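Local coordinates for protein acyl-CoA dehydrogenase (Mycobacterium thermoresistibile, PDB 3PFD) that probably catalyses the flavin-dependent 2,3-dehydrogenation of saturated acyl-CoA thioesters, as part of fatty acid metabolism, at residues V93-S98 / L215-S220; I170-K175 / G219-E224; V340-T345 / R365-A370. All coordinates share one frame; numbering follows the deposited sequence.

Contact 1. Residues V93-S98 / L215-S220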
loop_
_atom_site.group_PDB
_atom_site.type_symbol
_atom_site.label_atom_id
_atom_site.label_comp_id
_atom_site.label_asym_id
_atom_site.label_seq_id
_atom_site.Cartn_x
_atom_site.Cartn_y
_atom_site.Cartn_z
ATOM N N VAL C 93 -19.074 -16.443 -8.967
ATOM C CA VAL C 93 -19.289 -17.785 -8.381
ATOM C C VAL C 93 -18.299 -18.853 -8.872
ATOM O O VAL C 93 -18.043 -19.857 -8.166
ATOM C CB VAL C 93 -20.760 -18.291 -8.506
ATOM C CG1 VAL C 93 -21.775 -17.313 -7.822
ATOM C CG2 VAL C 93 -21.154 -18.566 -9.970
ATOM N N ASP C 94 -17.725 -18.641 -10.062
ATOM C CA ASP C 94 -16.797 -19.627 -10.595
ATOM C C ASP C 94 -15.979 -19.036 -11.720
ATOM O O ASP C 94 -16.484 -18.797 -12.818
ATOM C CB ASP C 94 -17.580 -20.844 -11.084
ATOM C CG ASP C 94 -16.712 -21.909 -11.659
ATOM O OD1 ASP C 94 -15.628 -21.596 -12.214
ATOM O OD2 ASP C 94 -17.150 -23.072 -11.606
ATOM N N CYS C 95 -14.709 -18.792 -11.438
ATOM C CA CYS C 95 -13.866 -18.077 -12.389
ATOM C C CYS C 95 -13.557 -18.962 -13.590
ATOM O O CYS C 95 -13.582 -18.475 -14.725
ATOM C CB CYS C 95 -12.603 -17.566 -11.713
ATOM S SG CYS C 95 -11.573 -16.449 -12.691
ATOM N N SER C 96 -13.325 -20.261 -13.380
ATOM C CA SER C 96 -13.127 -21.138 -14.557
ATOM C C SER C 96 -14.301 -21.054 -15.531
ATOM O O SER C 96 -14.110 -20.976 -16.737
ATOM C CB SER C 96 -12.840 -22.583 -14.172
ATOM O OG SER C 96 -11.668 -22.673 -13.375
ATOM N N ALA C 97 -15.514 -21.087 -14.993
ATOM C CA ALA C 97 -16.724 -20.970 -15.797
ATOM C C ALA C 97 -16.799 -19.646 -16.553
ATOM O O ALA C 97 -17.222 -19.624 -17.720
ATOM C CB ALA C 97 -17.981 -21.177 -14.910
ATOM N N SER C 98 -16.411 -18.544 -15.884
ATOM C CA SER C 98 -16.416 -17.212 -16.504
ATOM C C SER C 98 -15.562 -17.150 -17.778
ATOM O O SER C 98 -15.800 -16.324 -18.660
ATOM C CB SER C 98 -15.986 -16.099 -15.504
ATOM O OG SER C 98 -14.571 -16.090 -15.316
ATOM N N LEU C 215 -2.196 -22.954 -10.037
ATOM C CA LEU C 215 -2.566 -22.376 -8.753
ATOM C C LEU C 215 -4.096 -22.281 -8.608
ATOM O O LEU C 215 -4.664 -22.660 -7.585
ATOM C CB LEU C 215 -1.926 -20.978 -8.630
ATOM C CG LEU C 215 -2.378 -20.056 -7.505
ATOM C CD1 LEU C 215 -2.319 -20.757 -6.160
ATOM C CD2 LEU C 215 -1.507 -18.734 -7.499
ATOM N N GLY C 216 -4.748 -21.767 -9.644
ATOM C CA GLY C 216 -6.185 -21.543 -9.617
ATOM C C GLY C 216 -6.740 -21.720 -11.012
ATOM O O GLY C 216 -6.081 -22.314 -11.877
ATOM N N ILE C 217 -7.948 -21.196 -11.243
ATOM C CA ILE C 217 -8.793 -21.599 -12.377
ATOM C C ILE C 217 -8.477 -23.056 -12.775
ATOM O O ILE C 217 -8.254 -23.379 -13.964
ATOM C CB ILE C 217 -8.767 -20.596 -13.579
ATOM C CG1 ILE C 217 -7.328 -20.331 -14.047
ATOM C CG2 ILE C 217 -9.458 -19.297 -13.166
ATOM C CD1 ILE C 217 -7.215 -19.763 -15.440
ATOM N N LYS C 218 -8.426 -23.911 -11.750
ATOM C CA LYS C 218 -7.966 -25.281 -11.915
ATOM C C LYS C 218 -8.789 -26.037 -12.971
ATOM O O LYS C 218 -8.236 -26.811 -13.727
ATOM C CB LYS C 218 -7.992 -26.028 -10.591
ATOM C CG LYS C 218 -6.898 -25.622 -9.629
ATOM C CD LYS C 218 -6.628 -26.722 -8.662
ATOM C CE LYS C 218 -5.568 -26.305 -7.688
ATOM N NZ LYS C 218 -5.421 -27.356 -6.684
ATOM N N GLY C 219 -10.089 -25.774 -13.042
ATOM C CA GLY C 219 -10.944 -26.446 -14.022
ATOM C C GLY C 219 -10.860 -25.970 -15.461
ATOM O O GLY C 219 -11.341 -26.642 -16.352
ATOM N N SER C 220 -10.285 -24.792 -15.693
ATOM C CA SER C 220 -10.120 -24.289 -17.051
ATOM C C SER C 220 -8.953 -25.018 -17.683
ATOM O O SER C 220 -7.811 -24.912 -17.181
ATOM C CB SER C 220 -9.874 -22.772 -17.065
ATOM O OG SER C 220 -9.525 -22.348 -18.372
HETATM O O HOH W 1 -11.709 -24.124 -11.137
#

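Contact 2. Residues I170-K175 / G219-E224. With FDA (dihydroflavine-adenine dinucleotide), chain B.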
loop_
_atom_site.group_PDB
_atom_site.type_symbol
_atom_site.label_atom_id
_atom_site.label_comp_id
_atom_site.label_asym_id
_atom_site.label_seq_id
_atom_site.Cartn_x
_atom_site.Cartn_y
_atom_site.Cartn_z
ATOM N N ILE C 170 -2.996 -22.237 -23.667
ATOM C CA ILE C 170 -4.239 -21.989 -24.406
ATOM C C ILE C 170 -5.459 -22.384 -23.581
ATOM O O ILE C 170 -5.746 -23.566 -23.365
ATOM C CB ILE C 170 -4.247 -22.663 -25.820
ATOM C CG1 ILE C 170 -3.020 -22.243 -26.651
ATOM C CG2 ILE C 170 -5.588 -22.401 -26.563
ATOM C CD1 ILE C 170 -2.673 -20.697 -26.625
ATOM N N THR C 171 -6.178 -21.367 -23.121
ATOM C CA THR C 171 -7.370 -21.544 -22.294
ATOM C C THR C 171 -8.441 -22.238 -23.134
ATOM O O THR C 171 -8.659 -21.860 -24.286
ATOM C CB THR C 171 -7.885 -20.176 -21.842
ATOM O OG1 THR C 171 -6.928 -19.591 -20.974
ATOM C CG2 THR C 171 -9.205 -20.274 -21.116
ATOM N N ASN C 172 -9.102 -23.230 -22.533
ATOM C CA ASN C 172 -10.163 -24.045 -23.176
ATOM C C ASN C 172 -9.672 -24.938 -24.319
ATOM O O ASN C 172 -10.480 -25.536 -25.042
ATOM C CB ASN C 172 -11.427 -23.225 -23.532
ATOM C CG ASN C 172 -12.116 -22.593 -22.271
ATOM O OD1 ASN C 172 -12.023 -23.122 -21.143
ATOM N ND2 ASN C 172 -12.783 -21.442 -22.470
ATOM N N GLY C 173 -8.346 -25.041 -24.452
ATOM C CA GLY C 173 -7.720 -26.014 -25.353
ATOM C C GLY C 173 -8.349 -27.381 -25.134
ATOM O O GLY C 173 -8.572 -27.796 -23.992
ATOM N N GLY C 174 -8.702 -28.058 -26.218
ATOM C CA GLY C 174 -9.313 -29.398 -26.128
ATOM C C GLY C 174 -10.830 -29.395 -25.964
ATOM O O GLY C 174 -11.482 -30.435 -26.121
ATOM N N LYS C 175 -11.396 -28.238 -25.620
ATOM C CA LYS C 175 -12.843 -28.102 -25.531
ATOM C C LYS C 175 -13.355 -27.250 -26.710
ATOM O O LYS C 175 -14.509 -27.377 -27.121
ATOM C CB LYS C 175 -13.264 -27.479 -24.191
ATOM C CG LYS C 175 -13.021 -28.359 -22.947
ATOM C CD LYS C 175 -13.897 -29.613 -22.931
ATOM C CE LYS C 175 -13.258 -30.710 -22.090
ATOM N NZ LYS C 175 -14.055 -31.971 -22.126
ATOM N N GLY C 219 -10.089 -25.774 -13.042
ATOM C CA GLY C 219 -10.944 -26.446 -14.022
ATOM C C GLY C 219 -10.860 -25.970 -15.461
ATOM O O GLY C 219 -11.341 -26.642 -16.352
ATOM N N SER C 220 -10.285 -24.792 -15.693
ATOM C CA SER C 220 -10.120 -24.289 -17.051
ATOM C C SER C 220 -8.953 -25.018 -17.683
ATOM O O SER C 220 -7.811 -24.912 -17.181
ATOM C CB SER C 220 -9.874 -22.772 -17.065
ATOM O OG SER C 220 -9.525 -22.348 -18.372
ATOM N N PRO C 221 -9.218 -25.785 -18.768
ATOM C CA PRO C 221 -8.094 -26.479 -19.422
ATOM C C PRO C 221 -7.125 -25.460 -20.035
ATOM O O PRO C 221 -7.551 -24.533 -20.750
ATOM C CB PRO C 221 -8.756 -27.324 -20.526
ATOM C CG PRO C 221 -10.263 -27.109 -20.398
ATOM C CD PRO C 221 -10.488 -25.916 -19.503
ATOM N N THR C 222 -5.841 -25.636 -19.740
ATOM C CA THR C 222 -4.778 -24.744 -20.203
ATOM C C THR C 222 -3.732 -25.642 -20.866
ATOM O O THR C 222 -2.953 -26.330 -20.176
ATOM C CB THR C 222 -4.166 -23.947 -19.025
ATOM O OG1 THR C 222 -5.215 -23.379 -18.221
ATOM C CG2 THR C 222 -3.232 -22.830 -19.525
ATOM N N THR C 223 -3.739 -25.651 -22.200
ATOM C CA THR C 223 -3.027 -26.674 -22.973
ATOM C C THR C 223 -1.999 -26.154 -23.964
ATOM O O THR C 223 -2.071 -25.017 -24.426
ATOM C CB THR C 223 -4.011 -27.593 -23.777
ATOM O OG1 THR C 223 -4.567 -26.877 -24.889
ATOM C CG2 THR C 223 -5.135 -28.093 -22.884
ATOM N N GLU C 224 -1.036 -27.012 -24.278
ATOM C CA GLU C 224 -0.226 -26.839 -25.462
ATOM C C GLU C 224 -1.046 -27.211 -26.715
ATOM O O GLU C 224 -2.057 -27.908 -26.622
ATOM C CB GLU C 224 1.058 -27.673 -25.365
ATOM C CG GLU C 224 2.049 -27.223 -24.282
ATOM C CD GLU C 224 3.205 -28.221 -24.050
ATOM O OE1 GLU C 224 3.312 -29.262 -24.758
ATOM O OE2 GLU C 224 4.024 -27.956 -23.149
HETATM P PA FDA B . 7.063 -13.433 -19.258
HETATM O O1A FDA B . 6.764 -12.569 -20.452
HETATM O O2A FDA B . 8.294 -14.305 -19.224
HETATM O O5B FDA B . 7.083 -12.461 -17.972
HETATM C C5B FDA B . 7.823 -12.755 -16.782
HETATM C C4B FDA B . 7.842 -11.507 -15.887
HETATM O O4B FDA B . 8.590 -10.457 -16.511
HETATM C C3B FDA B . 6.438 -10.944 -15.660
HETATM O O3B FDA B . 6.403 -10.377 -14.343
HETATM C C2B FDA B . 6.338 -9.826 -16.685
HETATM O O2B FDA B . 5.415 -8.802 -16.304
HETATM C C1B FDA B . 7.761 -9.315 -16.695
HETATM N N9A FDA B . 8.091 -8.569 -17.926
HETATM C C8A FDA B . 8.224 -9.082 -19.162
HETATM N N7A FDA B . 8.545 -8.086 -20.026
HETATM C C5A FDA B . 8.608 -6.929 -19.321
HETATM C C6A FDA B . 8.882 -5.597 -19.674
HETATM N N6A FDA B . 9.149 -5.267 -20.975
HETATM N N1A FDA B . 8.873 -4.646 -18.702
HETATM C C2A FDA B . 8.592 -4.993 -17.426
HETATM N N3A FDA B . 8.329 -6.265 -17.048
HETATM C C4A FDA B . 8.321 -7.248 -17.984
HETATM N N1 FDA B . -2.025 -17.005 -24.022
HETATM C C2 FDA B . -2.704 -17.346 -25.160
HETATM O O2 FDA B . -2.185 -17.214 -26.300
HETATM N N3 FDA B . -3.956 -17.844 -25.070
HETATM C C4 FDA B . -4.553 -18.007 -23.868
HETATM O O4 FDA B . -5.701 -18.483 -23.859
HETATM C C4X FDA B . -3.890 -17.643 -22.678
HETATM N N5 FDA B . -4.418 -17.903 -21.465
HETATM C C5X FDA B . -3.624 -18.078 -20.395
HETATM C C6 FDA B . -4.050 -18.827 -19.289
HETATM C C7 FDA B . -3.171 -19.063 -18.216
HETATM C C7M FDA B . -3.631 -19.863 -17.016
HETATM C C8 FDA B . -1.892 -18.525 -18.226
HETATM C C8M FDA B . -0.924 -18.747 -17.077
HETATM C C9 FDA B . -1.476 -17.777 -19.312
HETATM C C9A FDA B . -2.329 -17.564 -20.401
HETATM N N10 FDA B . -1.818 -17.019 -21.599
HETATM C C10 FDA B . -2.599 -17.138 -22.780
HETATM C "C1'" FDA B . -0.425 -16.575 -21.669
HETATM C "C2'" FDA B . -0.222 -15.213 -20.990
HETATM O "O2'" FDA B . -0.775 -14.112 -21.745
HETATM C "C3'" FDA B . 1.257 -15.055 -20.709
HETATM O "O3'" FDA B . 1.583 -15.876 -19.559
HETATM C "C4'" FDA B . 1.649 -13.590 -20.440
HETATM O "O4'" FDA B . 1.572 -12.826 -21.646
HETATM C "C5'" FDA B . 3.059 -13.465 -19.880
HETATM O "O5'" FDA B . 3.960 -14.258 -20.664
HETATM P P FDA B . 4.945 -15.284 -19.912
HETATM O O1P FDA B . 4.095 -16.200 -19.067
HETATM O O2P FDA B . 5.896 -15.870 -20.929
HETATM O O3P FDA B . 5.751 -14.340 -18.883
HETATM O O HOH W 2 -6.943 -21.282 -18.693
#

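Contact 3. Residues V340-T345 / R365-A370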
loop_
_atom_site.group_PDB
_atom_site.type_symbol
_atom_site.label_atom_id
_atom_site.label_comp_id
_atom_site.label_asym_id
_atom_site.label_seq_id
_atom_site.Cartn_x
_atom_site.Cartn_y
_atom_site.Cartn_z
ATOM N N VAL C 340 -7.076 -4.928 -7.511
ATOM C CA VAL C 340 -8.117 -4.850 -6.474
ATOM C C VAL C 340 -8.535 -6.283 -5.997
ATOM O O VAL C 340 -8.593 -6.572 -4.786
ATOM C CB VAL C 340 -9.297 -3.992 -6.950
ATOM C CG1 VAL C 340 -10.527 -4.187 -6.067
ATOM C CG2 VAL C 340 -8.922 -2.464 -6.930
ATOM N N ALA C 341 -8.770 -7.173 -6.969
ATOM C CA ALA C 341 -9.181 -8.551 -6.685
ATOM C C ALA C 341 -8.163 -9.281 -5.830
ATOM O O ALA C 341 -8.539 -10.022 -4.960
ATOM C CB ALA C 341 -9.417 -9.312 -7.979
ATOM N N MET C 342 -6.879 -9.116 -6.141
ATOM C CA MET C 342 -5.827 -9.770 -5.354
ATOM C C MET C 342 -5.867 -9.343 -3.893
ATOM O O MET C 342 -5.767 -10.180 -2.976
ATOM C CB MET C 342 -4.425 -9.503 -5.960
ATOM C CG MET C 342 -3.371 -10.522 -5.549
ATOM S SD MET C 342 -3.764 -12.232 -6.015
ATOM C CE MET C 342 -4.302 -12.951 -4.416
ATOM N N GLU C 343 -5.951 -8.027 -3.681
ATOM C CA GLU C 343 -6.045 -7.473 -2.339
ATOM C C GLU C 343 -7.348 -7.905 -1.636
ATOM O O GLU C 343 -7.317 -8.325 -0.498
ATOM C CB GLU C 343 -5.895 -5.921 -2.368
ATOM C CG GLU C 343 -6.293 -5.213 -1.040
ATOM C CD GLU C 343 -6.213 -3.672 -1.127
ATOM O OE1 GLU C 343 -6.546 -2.987 -0.130
ATOM O OE2 GLU C 343 -5.844 -3.140 -2.197
ATOM N N VAL C 344 -8.477 -7.806 -2.321
ATOM C CA VAL C 344 -9.782 -8.137 -1.733
ATOM C C VAL C 344 -9.885 -9.599 -1.316
ATOM O O VAL C 344 -10.334 -9.898 -0.191
ATOM C CB VAL C 344 -10.970 -7.762 -2.689
ATOM C CG1 VAL C 344 -12.265 -8.426 -2.250
ATOM C CG2 VAL C 344 -11.155 -6.229 -2.737
ATOM N N THR C 345 -9.450 -10.504 -2.196
ATOM C CA THR C 345 -9.518 -11.950 -1.918
ATOM C C THR C 345 -8.543 -12.385 -0.825
ATOM O O THR C 345 -8.877 -13.261 -0.042
ATOM C CB THR C 345 -9.293 -12.819 -3.172
ATOM O OG1 THR C 345 -8.005 -12.562 -3.715
ATOM C CG2 THR C 345 -10.379 -12.554 -4.241
ATOM N N ARG C 365 -10.352 -20.573 -2.758
ATOM C CA ARG C 365 -10.353 -20.707 -4.225
ATOM C C ARG C 365 -10.363 -19.350 -4.939
ATOM O O ARG C 365 -9.615 -19.114 -5.903
ATOM C CB ARG C 365 -11.538 -21.561 -4.689
ATOM C CG ARG C 365 -11.639 -21.667 -6.193
ATOM C CD ARG C 365 -12.990 -22.251 -6.608
ATOM N NE ARG C 365 -14.125 -21.324 -6.529
ATOM C CZ ARG C 365 -15.192 -21.490 -5.736
ATOM N NH1 ARG C 365 -15.258 -22.505 -4.871
ATOM N NH2 ARG C 365 -16.188 -20.613 -5.775
ATOM N N MET C 366 -11.205 -18.455 -4.450
ATOM C CA MET C 366 -11.265 -17.099 -4.975
ATOM C C MET C 366 -9.906 -16.364 -4.997
ATOM O O MET C 366 -9.583 -15.644 -5.952
ATOM C CB MET C 366 -12.300 -16.298 -4.206
ATOM C CG MET C 366 -13.763 -16.749 -4.499
ATOM S SD MET C 366 -14.862 -16.016 -3.276
ATOM C CE MET C 366 -16.429 -16.722 -3.736
ATOM N N MET C 367 -9.110 -16.587 -3.962
ATOM C CA MET C 367 -7.814 -15.935 -3.831
ATOM C C MET C 367 -6.878 -16.509 -4.883
ATOM O O MET C 367 -6.184 -15.765 -5.614
ATOM C CB MET C 367 -7.258 -16.169 -2.408
ATOM C CG MET C 367 -5.950 -15.441 -2.147
ATOM S SD MET C 367 -5.294 -15.788 -0.511
ATOM C CE MET C 367 -3.605 -15.202 -0.735
ATOM N N ARG C 368 -6.871 -17.844 -4.966
ATOM C CA ARG C 368 -6.064 -18.554 -5.957
ATOM C C ARG C 368 -6.420 -18.133 -7.399
ATOM O O ARG C 368 -5.521 -17.852 -8.198
ATOM C CB ARG C 368 -6.175 -20.067 -5.769
ATOM C CG ARG C 368 -5.524 -20.557 -4.453
ATOM C CD ARG C 368 -5.513 -22.077 -4.371
ATOM N NE ARG C 368 -6.808 -22.649 -4.013
ATOM C CZ ARG C 368 -7.623 -23.304 -4.844
ATOM N NH1 ARG C 368 -7.322 -23.425 -6.151
ATOM N NH2 ARG C 368 -8.769 -23.801 -4.371
ATOM N N ASP C 369 -7.718 -18.055 -7.698
ATOM C CA ASP C 369 -8.210 -17.577 -8.997
ATOM C C ASP C 369 -7.848 -16.116 -9.267
ATOM O O ASP C 369 -7.540 -15.757 -10.397
ATOM C CB ASP C 369 -9.748 -17.701 -9.089
ATOM C CG ASP C 369 -10.239 -19.151 -9.031
ATOM O OD1 ASP C 369 -9.401 -20.111 -9.133
ATOM O OD2 ASP C 369 -11.479 -19.317 -8.879
ATOM N N ALA C 370 -7.960 -15.257 -8.254
ATOM C CA ALA C 370 -7.741 -13.828 -8.486
ATOM C C ALA C 370 -6.347 -13.567 -9.055
ATOM O O ALA C 370 -6.183 -12.658 -9.879
ATOM C CB ALA C 370 -7.958 -13.009 -7.196
#

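Contact 1. Residues V93-S98 / L215-S220
The first turn of helix 95-114 meets a type I beta turn, Ile217 to Ser220, in the loop that leads into strand 222-233, and Ser96 and Ile217 are its closest pair of CA atoms, 4.9 Å apart. The backbone bond from Ser220 N to Ile217 O closes the turn. The CB of Ser96 is directed toward this turn: OG, turned away from its own carbonyl carbon (chi1 -60°), packs against Ile217 CA at 3.2 Å, while CB lies 3.7 Å from Ser220 N. Water 1 supplies the clear polar link, hydrogen-bonded to Ser96 OG at 2.7 Å and accepting from Gly219 N at 3.0 Å, so a buried hydroxyl and a turn amide are satisfied through one shared molecule. The helix start is itself defined by Asp94 at the N-cap, whose OD1 accepts from Ala97 N at 2.8 Å with a nearly straight N-H...O angle of 172°, though from above the carboxylate plane. In the acyl-CoA dehydrogenase fold this is a junction between the N-terminal helical domain and the middle beta domain. Beside the serine, Cys95 SG touches the CG2 branch of Ile217 at 3.6 Å; with CG1 set between backbone N and carbonyl carbon (chi1 54°), the longer branch leads off from the helix, and the isoleucine side chain lies about 4 Å from the reduced flavin cofactor. Asp369 OD1 of helix 363-373 accepts from Ile217 N, and Ile217 also packs on Tyr357 of the second subunit.

Contact 2. Residues I170-K175 / G219-E224
Thr171 holds the flavin with two hydrogen bonds while its neighbours pair with the strand that begins at Thr222. Its backbone N donates to FDA O4 at 3.0 Å along an almost straight path (169°), and its OG1 accepts from FDA N5 at 3.1 Å with a more bent angle of 137°. Between the two strands, Ile170 and Thr223 form an antiparallel hydrogen-bonded pair, Ile170 N reaching Thr223 O and Thr223 N returning to Ile170 O. Gly173 N approaches that Ile170 oxygen from the opposite face of its carbonyl plane, closing a type II turn. Just beyond the paired strand residues, Asn172 N donates to Pro221 O at 2.7 Å, the shortest of the three backbone bonds between the segments, and lies in the carbonyl plane. Water 2 joins three hydroxyls, Thr171 OG1, Ser220 OG and Thr222 OG1, each at 2.8 Å, so the oxygen facing N5 has a second-shell tie to the other segment.

Packing continues outward from here. Thr222 CG2, anti to its backbone N (chi1 -48° places OG1 on the amide side), lies 3.9 Å from FDA C7M, and Ile170 CD1 lies 3.5 Å from FDA N3. Thr223 OG1 sits over Gly173 CA at 3.3 Å, and CB of Pro221 rests against Gly173 O. One strand end, at Thr171, thus bonds O4 and N5 while Thr222 packs on the dimethylbenzene side, as at the flavin site of the middle domain in acyl-CoA dehydrogenases.

Contact 3. Residues V340-T345 / R365-A370
Thr345 packs against Met367 and Ala370 while bonding back to a flat group of its own helix, the Ala341 carbonyl, which Thr345 N and Thr345 OG1 meet from opposite faces of its plane. The hydroxyl bond measures 2.9 Å from Thr345 OG1 to Ala341 O, and is made possible by chi1 of 61°, which sets OG1 between the threonine's backbone N and carbonyl carbon. Thr345 OG1 also lies 3.4 Å from Met367 CA and 3.5 Å from Ala370 CB, while CG2 comes alongside Met366 O. On the far side of helix 363-373, the Arg368 guanidinium lays one face over Arg365 CA, 3.4 Å above the plane and offset toward its rim.

Axes of the two segments approach to 8.7 Å at 157°, a near-antiparallel pairing within the helical C-terminal domain of the acyl-CoA dehydrogenase fold. Small residues line the seam: Ala341 CB and Ala370 CB are 4.1 Å apart. Flanking them, the Met342 chain bends at chi2 and chi3, bringing CE to 3.8 Å from Met367 CG, and CE also reaches the Met367 carbonyl oxygen. In Met367, CG anti to the backbone N (chi1 -176°) puts that carbon within reach of both Met342 CE and Thr345 OG1. Both methionines meet their partners again across the subunit interface, Met342 packing on Met367 of the second subunit and Met367 on its Met342. Helix 256-280 backs the seam through Ala263 and Ile266.

Overall arrangement
From the N terminus, contact 1 opens at 93-98 and closes a long loop at 215-220, joining the N-terminal helices to the middle beta domain. Contact 2 opens at 170-175, inside that loop, and closes on 219-224, the stretch overlapping the end of contact 1; Gly219 and Ser220 belong to both. Contact 3 follows in series, closing the short connection between helices 326-352 and 363-373 in the C-terminal domain. Contacts 1 and 3 touch directly, through Leu215 O and Arg368 NH1 as well as Cys95 CB and Asp369 OD2, and both reach the second subunit. Contacts 2 and 3 stay about 7 Å apart at their nearest atoms.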